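Local coordinates for cleavage stimulation factor 77 (Encephalitozoon cuniculi, PDB 2UY1), which probably takes part in the 3' end processing of messenger RNA precursors, as a helical-repeat scaffold protein of the CstF-77/Suppressor of forked family, at residues L116-G121 against S156-Y160; V317-I323 against H350-L356; K357-L362 against L380-M386. All coordinates share one frame; numbering follows the deposited sequence.

Contact 1: residues L116-G121 against S156-Y160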
loop_
_atom_site.group_PDB
_atom_site.type_symbol
_atom_site.label_atom_id
_atom_site.label_comp_id
_atom_site.label_asym_id
_atom_site.label_seq_id
_atom_site.Cartn_x
_atom_site.Cartn_y
_atom_site.Cartn_z
ATOM N N LEU B 116 -43.677 -33.604 -2.891
ATOM C CA LEU B 116 -43.606 -32.922 -4.175
ATOM C C LEU B 116 -43.431 -31.390 -4.059
ATOM O O LEU B 116 -42.935 -30.752 -4.987
ATOM C CB LEU B 116 -44.833 -33.293 -5.034
ATOM C CG LEU B 116 -44.745 -34.634 -5.782
ATOM C CD1 LEU B 116 -46.091 -35.127 -6.283
ATOM C CD2 LEU B 116 -43.793 -34.532 -6.930
ATOM N N GLN B 117 -43.801 -30.807 -2.919
ATOM C CA GLN B 117 -43.538 -29.390 -2.677
ATOM C C GLN B 117 -42.185 -29.101 -2.025
ATOM O O GLN B 117 -41.881 -27.943 -1.696
ATOM C CB GLN B 117 -44.664 -28.747 -1.852
ATOM C CG GLN B 117 -45.671 -27.943 -2.688
ATOM C CD GLN B 117 -47.033 -27.814 -2.014
ATOM O OE1 GLN B 117 -47.166 -28.032 -0.795
ATOM N NE2 GLN B 117 -48.058 -27.458 -2.806
ATOM N N THR B 118 -41.378 -30.141 -1.824
ATOM C CA THR B 118 -40.004 -29.955 -1.306
ATOM C C THR B 118 -38.892 -30.354 -2.298
ATOM O O THR B 118 -38.878 -31.472 -2.841
ATOM C CB THR B 118 -39.779 -30.614 0.080
ATOM O OG1 THR B 118 -39.745 -32.048 -0.057
ATOM C CG2 THR B 118 -40.870 -30.164 1.086
ATOM N N PRO B 119 -37.964 -29.415 -2.561
ATOM C CA PRO B 119 -36.799 -29.767 -3.359
ATOM C C PRO B 119 -36.006 -30.831 -2.587
ATOM O O PRO B 119 -35.656 -30.602 -1.418
ATOM C CB PRO B 119 -36.020 -28.444 -3.453
ATOM C CG PRO B 119 -36.994 -27.377 -3.087
ATOM C CD PRO B 119 -37.948 -28.011 -2.128
ATOM N N MET B 120 -35.770 -31.988 -3.212
ATOM C CA MET B 120 -35.067 -33.095 -2.573
ATOM C C MET B 120 -34.430 -33.985 -3.627
ATOM O O MET B 120 -34.835 -33.952 -4.784
ATOM C CB MET B 120 -36.037 -33.929 -1.718
ATOM C CG MET B 120 -37.221 -34.557 -2.484
ATOM S SD MET B 120 -37.968 -35.932 -1.574
ATOM C CE MET B 120 -38.722 -35.067 -0.238
ATOM N N GLY B 121 -33.420 -34.766 -3.236
ATOM C CA GLY B 121 -32.841 -35.738 -4.142
ATOM C C GLY B 121 -33.824 -36.867 -4.422
ATOM O O GLY B 121 -34.420 -37.421 -3.491
ATOM N N SER B 156 -40.341 -27.584 -7.751
ATOM C CA SER B 156 -39.486 -28.162 -6.717
ATOM C C SER B 156 -38.275 -28.943 -7.293
ATOM O O SER B 156 -37.259 -29.115 -6.618
ATOM C CB SER B 156 -40.321 -29.028 -5.771
ATOM O OG SER B 156 -41.199 -28.228 -5.014
ATOM N N PHE B 157 -38.362 -29.366 -8.554
ATOM C CA PHE B 157 -37.218 -30.024 -9.231
ATOM C C PHE B 157 -36.205 -28.989 -9.797
ATOM O O PHE B 157 -34.984 -29.221 -9.733
ATOM C CB PHE B 157 -37.708 -30.979 -10.323
ATOM C CG PHE B 157 -36.606 -31.742 -11.031
ATOM C CD1 PHE B 157 -36.141 -32.948 -10.514
ATOM C CD2 PHE B 157 -36.064 -31.267 -12.227
ATOM C CE1 PHE B 157 -35.144 -33.670 -11.175
ATOM C CE2 PHE B 157 -35.075 -31.983 -12.908
ATOM C CZ PHE B 157 -34.606 -33.175 -12.386
ATOM N N GLN B 158 -36.727 -27.887 -10.358
ATOM C CA GLN B 158 -35.931 -26.712 -10.727
ATOM C C GLN B 158 -35.184 -26.194 -9.502
ATOM O O GLN B 158 -34.022 -25.815 -9.581
ATOM C CB GLN B 158 -36.805 -25.573 -11.247
ATOM C CG GLN B 158 -37.661 -25.877 -12.454
ATOM C CD GLN B 158 -38.211 -24.620 -13.131
ATOM O OE1 GLN B 158 -38.775 -23.737 -12.466
ATOM N NE2 GLN B 158 -38.041 -24.530 -14.461
ATOM N N ARG B 159 -35.858 -26.184 -8.358
ATOM C CA ARG B 159 -35.259 -25.624 -7.149
ATOM C C ARG B 159 -34.066 -26.449 -6.657
ATOM O O ARG B 159 -32.970 -25.898 -6.453
ATOM C CB ARG B 159 -36.330 -25.396 -6.079
ATOM C CG ARG B 159 -37.092 -24.071 -6.244
ATOM C CD ARG B 159 -38.282 -23.948 -5.264
ATOM N NE ARG B 159 -37.888 -23.917 -3.842
ATOM C CZ ARG B 159 -38.669 -24.284 -2.815
ATOM N NH1 ARG B 159 -39.902 -24.734 -3.016
ATOM N NH2 ARG B 159 -38.203 -24.222 -1.575
ATOM N N TYR B 160 -34.266 -27.766 -6.526
ATOM C CA TYR B 160 -33.216 -28.699 -6.115
ATOM C C TYR B 160 -31.946 -28.635 -6.987
ATOM O O TYR B 160 -30.863 -29.068 -6.558
ATOM C CB TYR B 160 -33.735 -30.138 -6.045
ATOM C CG TYR B 160 -32.694 -31.087 -5.520
ATOM C CD1 TYR B 160 -32.176 -30.937 -4.218
ATOM C CD2 TYR B 160 -32.187 -32.121 -6.313
ATOM C CE1 TYR B 160 -31.192 -31.787 -3.714
ATOM C CE2 TYR B 160 -31.191 -32.977 -5.810
ATOM C CZ TYR B 160 -30.714 -32.793 -4.506
ATOM O OH TYR B 160 -29.766 -33.627 -3.994
#

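Contact 2: residues V317-I323 against H350-L356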
loop_
_atom_site.group_PDB
_atom_site.type_symbol
_atom_site.label_atom_id
_atom_site.label_comp_id
_atom_site.label_asym_id
_atom_site.label_seq_id
_atom_site.Cartn_x
_atom_site.Cartn_y
_atom_site.Cartn_z
ATOM N N VAL B 317 -4.218 -0.409 29.934
ATOM C CA VAL B 317 -5.016 -0.411 28.722
ATOM C C VAL B 317 -4.038 -0.097 27.608
ATOM O O VAL B 317 -3.202 0.790 27.766
ATOM C CB VAL B 317 -6.278 0.568 28.755
ATOM C CG1 VAL B 317 -6.944 0.558 30.135
ATOM C CG2 VAL B 317 -5.944 2.027 28.335
ATOM N N GLY B 318 -4.132 -0.849 26.511
ATOM C CA GLY B 318 -3.163 -0.757 25.397
ATOM C C GLY B 318 -3.210 0.562 24.645
ATOM O O GLY B 318 -4.109 1.392 24.872
ATOM N N PRO B 319 -2.266 0.740 23.704
ATOM C CA PRO B 319 -2.226 1.883 22.772
ATOM C C PRO B 319 -3.541 2.085 22.008
ATOM O O PRO B 319 -4.014 3.207 21.878
ATOM C CB PRO B 319 -1.096 1.497 21.796
ATOM C CG PRO B 319 -0.217 0.591 22.596
ATOM C CD PRO B 319 -1.177 -0.224 23.436
ATOM N N HIS B 320 -4.154 1.017 21.527
ATOM C CA HIS B 320 -5.370 1.134 20.718
ATOM C C HIS B 320 -6.537 1.817 21.412
ATOM O O HIS B 320 -7.414 2.351 20.752
ATOM C CB HIS B 320 -5.857 -0.271 20.334
ATOM C CG HIS B 320 -4.998 -0.948 19.318
ATOM N ND1 HIS B 320 -3.910 -1.742 19.449
ATOM C CD2 HIS B 320 -5.209 -0.805 17.964
ATOM C CE1 HIS B 320 -3.500 -2.083 18.184
ATOM N NE2 HIS B 320 -4.313 -1.520 17.305
ATOM N N VAL B 321 -6.611 1.685 22.737
ATOM C CA VAL B 321 -7.803 2.070 23.489
ATOM C C VAL B 321 -7.773 3.574 23.589
ATOM O O VAL B 321 -8.788 4.206 23.493
ATOM C CB VAL B 321 -7.852 1.361 24.935
ATOM C CG1 VAL B 321 -9.029 1.902 25.835
ATOM C CG2 VAL B 321 -8.013 -0.099 24.759
ATOM N N PHE B 322 -6.568 4.124 23.670
ATOM C CA PHE B 322 -6.372 5.574 23.672
ATOM C C PHE B 322 -6.684 6.174 22.316
ATOM O O PHE B 322 -7.238 7.238 22.261
ATOM C CB PHE B 322 -4.912 5.919 23.986
ATOM C CG PHE B 322 -4.469 5.594 25.407
ATOM C CD1 PHE B 322 -4.670 6.500 26.433
ATOM C CD2 PHE B 322 -3.835 4.382 25.689
ATOM C CE1 PHE B 322 -4.240 6.218 27.742
ATOM C CE2 PHE B 322 -3.388 4.085 26.994
ATOM C CZ PHE B 322 -3.575 5.026 28.015
ATOM N N ILE B 323 -6.198 5.550 21.235
ATOM C CA ILE B 323 -6.439 5.983 19.863
ATOM C C ILE B 323 -7.925 5.888 19.534
ATOM O O ILE B 323 -8.499 6.783 18.922
ATOM C CB ILE B 323 -5.663 5.094 18.846
ATOM C CG1 ILE B 323 -4.147 5.062 19.111
ATOM C CG2 ILE B 323 -6.021 5.435 17.383
ATOM C CD1 ILE B 323 -3.392 4.039 18.173
ATOM N N HIS B 350 2.730 4.561 26.691
ATOM C CA HIS B 350 3.357 3.638 25.717
ATOM C C HIS B 350 4.359 4.424 24.874
ATOM O O HIS B 350 4.095 4.701 23.701
ATOM C CB HIS B 350 2.281 2.938 24.853
ATOM C CG HIS B 350 1.323 2.118 25.664
ATOM N ND1 HIS B 350 1.454 0.892 26.219
ATOM C CD2 HIS B 350 0.092 2.591 26.061
ATOM C CE1 HIS B 350 0.299 0.641 26.926
ATOM N NE2 HIS B 350 -0.508 1.678 26.807
ATOM N N PRO B 351 5.528 4.760 25.485
ATOM C CA PRO B 351 6.479 5.724 24.931
ATOM C C PRO B 351 7.153 5.178 23.682
ATOM O O PRO B 351 7.682 5.963 22.894
ATOM C CB PRO B 351 7.534 5.891 26.044
ATOM C CG PRO B 351 7.346 4.795 26.976
ATOM C CD PRO B 351 6.032 4.138 26.730
ATOM N N ASP B 352 7.136 3.845 23.556
ATOM C CA ASP B 352 7.712 3.076 22.467
ATOM C C ASP B 352 6.664 2.530 21.483
ATOM O O ASP B 352 6.957 1.594 20.772
ATOM C CB ASP B 352 8.499 1.857 23.016
ATOM C CG ASP B 352 9.737 2.258 23.843
ATOM O OD1 ASP B 352 10.426 3.255 23.484
ATOM O OD2 ASP B 352 10.019 1.569 24.858
ATOM N N SER B 353 5.450 3.070 21.454
ATOM C CA SER B 353 4.422 2.544 20.548
ATOM C C SER B 353 4.472 3.304 19.196
ATOM O O SER B 353 4.005 4.404 19.118
ATOM C CB SER B 353 3.021 2.730 21.159
ATOM O OG SER B 353 1.987 2.274 20.257
ATOM N N THR B 354 5.006 2.690 18.160
ATOM C CA THR B 354 5.061 3.302 16.824
ATOM C C THR B 354 3.623 3.553 16.253
ATOM O O THR B 354 3.307 4.602 15.623
ATOM C CB THR B 354 5.875 2.394 15.941
ATOM O OG1 THR B 354 7.264 2.468 16.340
ATOM C CG2 THR B 354 5.653 2.730 14.394
ATOM N N LEU B 355 2.744 2.598 16.524
ATOM C CA LEU B 355 1.314 2.764 16.243
ATOM C C LEU B 355 0.771 4.064 16.733
ATOM O O LEU B 355 0.125 4.783 16.008
ATOM C CB LEU B 355 0.504 1.666 16.935
ATOM C CG LEU B 355 -1.005 1.778 16.700
ATOM C CD1 LEU B 355 -1.363 1.608 15.176
ATOM C CD2 LEU B 355 -1.653 0.729 17.588
ATOM N N LEU B 356 0.963 4.372 18.006
ATOM C CA LEU B 356 0.352 5.599 18.542
ATOM C C LEU B 356 1.053 6.838 17.939
ATOM O O LEU B 356 0.433 7.895 17.746
ATOM C CB LEU B 356 0.527 5.558 20.078
ATOM C CG LEU B 356 -0.179 6.109 21.323
ATOM C CD1 LEU B 356 -1.698 6.097 21.330
ATOM C CD2 LEU B 356 0.268 5.191 22.439
#

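Contact 3: residues K357-L362 against L380-M386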
loop_
_atom_site.group_PDB
_atom_site.type_symbol
_atom_site.label_atom_id
_atom_site.label_comp_id
_atom_site.label_asym_id
_atom_site.label_seq_id
_atom_site.Cartn_x
_atom_site.Cartn_y
_atom_site.Cartn_z
ATOM N N LYS B 357 2.379 6.744 17.777
ATOM C CA LYS B 357 3.159 7.850 17.235
ATOM C C LYS B 357 2.689 8.231 15.813
ATOM O O LYS B 357 2.383 9.420 15.526
ATOM C CB LYS B 357 4.643 7.525 17.263
ATOM C CG LYS B 357 5.260 7.467 18.664
ATOM C CD LYS B 357 6.776 7.109 18.584
ATOM C CE LYS B 357 7.305 6.597 19.976
ATOM N NZ LYS B 357 8.514 5.682 19.746
ATOM N N GLU B 358 2.551 7.226 14.964
ATOM C CA GLU B 358 2.077 7.398 13.591
ATOM C C GLU B 358 0.624 7.803 13.475
ATOM O O GLU B 358 0.303 8.678 12.675
ATOM C CB GLU B 358 2.355 6.146 12.742
ATOM C CG GLU B 358 1.871 6.230 11.265
ATOM C CD GLU B 358 2.387 5.091 10.376
ATOM O OE1 GLU B 358 3.627 4.923 10.183
ATOM O OE2 GLU B 358 1.536 4.400 9.781
ATOM N N GLU B 359 -0.252 7.150 14.254
ATOM C CA GLU B 359 -1.668 7.425 14.192
ATOM C C GLU B 359 -1.950 8.776 14.777
ATOM O O GLU B 359 -2.864 9.372 14.310
ATOM C CB GLU B 359 -2.515 6.368 14.926
ATOM C CG GLU B 359 -2.600 4.980 14.275
ATOM C CD GLU B 359 -3.318 4.954 12.918
ATOM O OE1 GLU B 359 -4.265 5.728 12.773
ATOM O OE2 GLU B 359 -2.936 4.167 11.999
ATOM N N PHE B 360 -1.176 9.225 15.785
ATOM C CA PHE B 360 -1.294 10.587 16.371
ATOM C C PHE B 360 -0.841 11.634 15.346
ATOM O O PHE B 360 -1.515 12.605 15.175
ATOM C CB PHE B 360 -0.379 10.731 17.601
ATOM C CG PHE B 360 -0.599 11.983 18.463
ATOM C CD1 PHE B 360 -1.633 12.861 18.245
ATOM C CD2 PHE B 360 0.258 12.223 19.570
ATOM C CE1 PHE B 360 -1.827 13.976 19.044
ATOM C CE2 PHE B 360 0.084 13.325 20.357
ATOM C CZ PHE B 360 -0.935 14.221 20.092
ATOM N N PHE B 361 0.328 11.462 14.740
ATOM C CA PHE B 361 0.789 12.435 13.782
ATOM C C PHE B 361 -0.144 12.558 12.610
ATOM O O PHE B 361 -0.458 13.663 12.199
ATOM C CB PHE B 361 2.232 12.189 13.345
ATOM C CG PHE B 361 2.648 13.064 12.175
ATOM C CD1 PHE B 361 2.798 14.469 12.355
ATOM C CD2 PHE B 361 2.814 12.509 10.904
ATOM C CE1 PHE B 361 3.118 15.341 11.262
ATOM C CE2 PHE B 361 3.162 13.368 9.796
ATOM C CZ PHE B 361 3.321 14.800 10.031
ATOM N N LEU B 362 -0.609 11.449 12.078
ATOM C CA LEU B 362 -1.364 11.471 10.805
ATOM C C LEU B 362 -2.780 11.957 11.033
ATOM O O LEU B 362 -3.418 12.557 10.161
ATOM C CB LEU B 362 -1.399 10.104 10.131
ATOM C CG LEU B 362 -0.068 9.547 9.578
ATOM C CD1 LEU B 362 -0.298 8.139 9.102
ATOM C CD2 LEU B 362 0.605 10.403 8.430
ATOM N N LEU B 380 9.141 13.480 17.799
ATOM C CA LEU B 380 9.029 12.029 17.709
ATOM C C LEU B 380 10.034 11.392 16.750
ATOM O O LEU B 380 10.590 12.082 15.879
ATOM C CB LEU B 380 7.629 11.624 17.228
ATOM C CG LEU B 380 6.313 11.910 17.942
ATOM C CD1 LEU B 380 5.234 11.518 16.951
ATOM C CD2 LEU B 380 6.178 11.155 19.281
ATOM N N GLU B 381 10.233 10.069 16.926
ATOM C CA GLU B 381 10.852 9.213 15.959
ATOM C C GLU B 381 9.777 8.864 14.923
ATOM O O GLU B 381 8.600 8.950 15.231
ATOM C CB GLU B 381 11.337 7.942 16.633
ATOM C CG GLU B 381 11.984 8.195 17.966
ATOM C CD GLU B 381 12.742 7.004 18.448
ATOM O OE1 GLU B 381 13.964 6.942 18.186
ATOM O OE2 GLU B 381 12.129 6.123 19.067
ATOM N N LYS B 382 10.188 8.504 13.724
ATOM C CA LYS B 382 9.301 8.500 12.563
ATOM C C LYS B 382 9.437 7.262 11.713
ATOM O O LYS B 382 10.538 6.710 11.528
ATOM C CB LYS B 382 9.582 9.769 11.744
ATOM C CG LYS B 382 9.502 10.998 12.646
ATOM C CD LYS B 382 9.856 12.223 12.022
ATOM C CE LYS B 382 11.114 12.718 12.471
ATOM N NZ LYS B 382 11.045 13.538 13.652
ATOM N N THR B 383 8.294 6.789 11.226
ATOM C CA THR B 383 8.236 5.767 10.236
ATOM C C THR B 383 8.414 6.455 8.880
ATOM O O THR B 383 8.304 7.659 8.829
ATOM C CB THR B 383 6.824 5.073 10.285
ATOM O OG1 THR B 383 5.820 6.084 10.099
ATOM C CG2 THR B 383 6.603 4.328 11.629
ATOM N N SER B 384 8.686 5.687 7.814
ATOM C CA SER B 384 8.799 6.254 6.453
ATOM C C SER B 384 7.487 6.889 6.093
ATOM O O SER B 384 7.509 7.862 5.397
ATOM C CB SER B 384 9.036 5.244 5.320
ATOM O OG SER B 384 10.129 4.411 5.554
ATOM N N ARG B 385 6.364 6.302 6.513
ATOM C CA ARG B 385 5.067 6.829 6.151
ATOM C C ARG B 385 4.841 8.213 6.790
ATOM O O ARG B 385 4.300 9.046 6.139
ATOM C CB ARG B 385 3.928 5.903 6.507
ATOM C CG ARG B 385 2.604 6.368 5.916
ATOM C CD ARG B 385 1.427 5.826 6.705
ATOM N NE ARG B 385 0.230 5.813 5.880
ATOM C CZ ARG B 385 -0.892 5.167 6.175
ATOM N NH1 ARG B 385 -0.985 4.455 7.304
ATOM N NH2 ARG B 385 -1.924 5.235 5.326
ATOM N N MET B 386 5.307 8.445 8.018
ATOM C CA MET B 386 5.208 9.730 8.716
ATOM C C MET B 386 6.087 10.727 7.961
ATOM O O MET B 386 5.608 11.754 7.565
ATOM C CB MET B 386 5.689 9.607 10.182
ATOM C CG MET B 386 4.668 8.945 11.130
ATOM S SD MET B 386 5.484 8.463 12.706
ATOM C CE MET B 386 5.522 10.134 13.460
#

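Contact 1: residues L116-G121 against S156-Y160
In the helical-repeat fold of this CstF-77 relative, the loop between helix 85-90 and helix 124-127 lies along helix 150-167, and Pro119 meets that helix by packing between Ser156, Arg159 and Tyr160. Its CG touches Arg159 CB; farther out, the bend of the arginine chain at chi3 (64°) brings the guanidinium over the proline, with Pro119 CG 3.5 Å from Arg159 CZ and over the centre of one face. Pro119 CB rests on Tyr160 CB at 3.8 Å. Pro119 CA makes a CA-H...O contact with Ser156 O, 3.4 Å away, an oxygen that also receives the helical bond from Tyr160 N. Ser156 OG donates to Leu116 O at 3.1 Å, from a position tilted 24° out of the carbonyl plane, and has a second, weak bond to Leu152 O in its own helix. With CG anti to the backbone N (chi1 -175°), the Tyr160 ring lies flat against the backbone leaving the proline: Met120 C stands 3.7 Å above the ring centre and Gly121 N is offset toward the rim of the same face. The Met120 side chain points away from helix 150-167, toward Tyr85 and Phe88 of helix 85-90 and Leu126 of helix 124-127. This is loop-on-helix packing within the all-helical Suf fold, a proline and the peptide after it set against residues i, i+3 and i+4 of one helix.

Contact 2: residues V317-I323 against H350-L356
With CG beside its backbone N (chi1 -60°), His350 extends its imidazole across the start of helix 319-333, and Leu355, its CG placed opposite the backbone N (chi1 179°), reaches His320 and Ile323. His350 NE2 donates to Val317 O at 3.0 Å, on a lone pair in the carbonyl plane and near the plane of the imidazole. The bond helps set the ring's rotation, leaving one face over Pro319: CD of the proline lies 3.8 Å from the ring centroid, only 5° off the normal, in a CH-pi contact. Phe322 CE2 comes to the edge of the same imidazole, the two rings meeting rim to rim. A second CH-pi contact puts Leu355 CD2 over one face of the His320 ring, 3.6 Å from its centroid, while NE2 of that histidine bonds to Asp450. Ile323 CD1 packs on Leu355 CG at 3.6 Å, and its CG1 is pressed tightly against Leu356 CD1. Ser353 OG touches Pro319 CB at 3.5 Å and also accepts from Leu356 N at 3.2 Å, a bond that caps helix 354-367. A type I turn from His350 to Ser353 leads from the end of helix 337-349 into that cap. Two helix beginnings packed side by side, separated in sequence by an intervening helix and a tight turn, are consistent with the stacked antiparallel helices of a TPR-clan alpha-alpha repeat fold such as Suf.

Contact 3: residues K357-L362 against L380-M386
Glu358 reaches the start of helix 384-397 with both carboxylate oxygens. OE1 accepts from Thr383 OG1; the modelled 2.5 Å between these two atoms is unusually short, so the exact length is doubtful. OE2 forms a salt bridge with Arg385 NH1 at 3.5 Å. That oxygen lies at the edge of the guanidinium, in its plane, although the carboxylate and guanidinium planes stand 82° apart. Arg385 CD also touches Leu362 CD1, 3.8 Å away, and the leucine methyl lies over one face of the guanidinium, near NE. Met386 brings its thioether across the helix: SD is 3.7 Å from Glu358 CA, and the bend at chi3 (78°) turns CE onto Phe361 CB, at 3.9 Å. Leu380 sets its methyls against Lys357, CD2 on CG and CD1 by CB and the backbone O; Lys357 NZ makes a long ion pair with Glu381 OE2.

In this alpha-alpha repeat region of the Suf family, the contact joins helix 354-367 to the beginning of helix 384-397, with helix 370-379 between them in sequence; Ala373, Leu376 and Phe377 of that helix pack against Phe361. Thr383 is the N-cap, forming a capping box with Met386. Its OG1 accepts from Met386 N at 3.2 Å, so the hydroxyl sits between the Glu358 carboxylate and that N-H. Thr383 N points almost straight at Met386 SD in a weak bond. Farther out, Lys382 NZ donates to Leu380 O at 2.7 Å and to Phe377 O, tying the lead-in loop to the end of helix 370-379.

How the contacts relate
The three contacts follow one another along the chain, each closing before the next opens, and all lie within the range of the Suf family. Contact 1 joins an early loop to helix 150-167, on the other side of the chain's centre from the rest; its centre is about 57 Å from that of contact 2 and about 60 Å from that of contact 3. Contacts 2 and 3 are neighbours with centres about 12 Å apart. They share helix 354-367, whose first turn faces helix 319-333 and whose next residues face helix 384-397. Through that helix, packing runs from contact 2 into contact 3, while contact 1 is a separate site in another part of the elongated molecule.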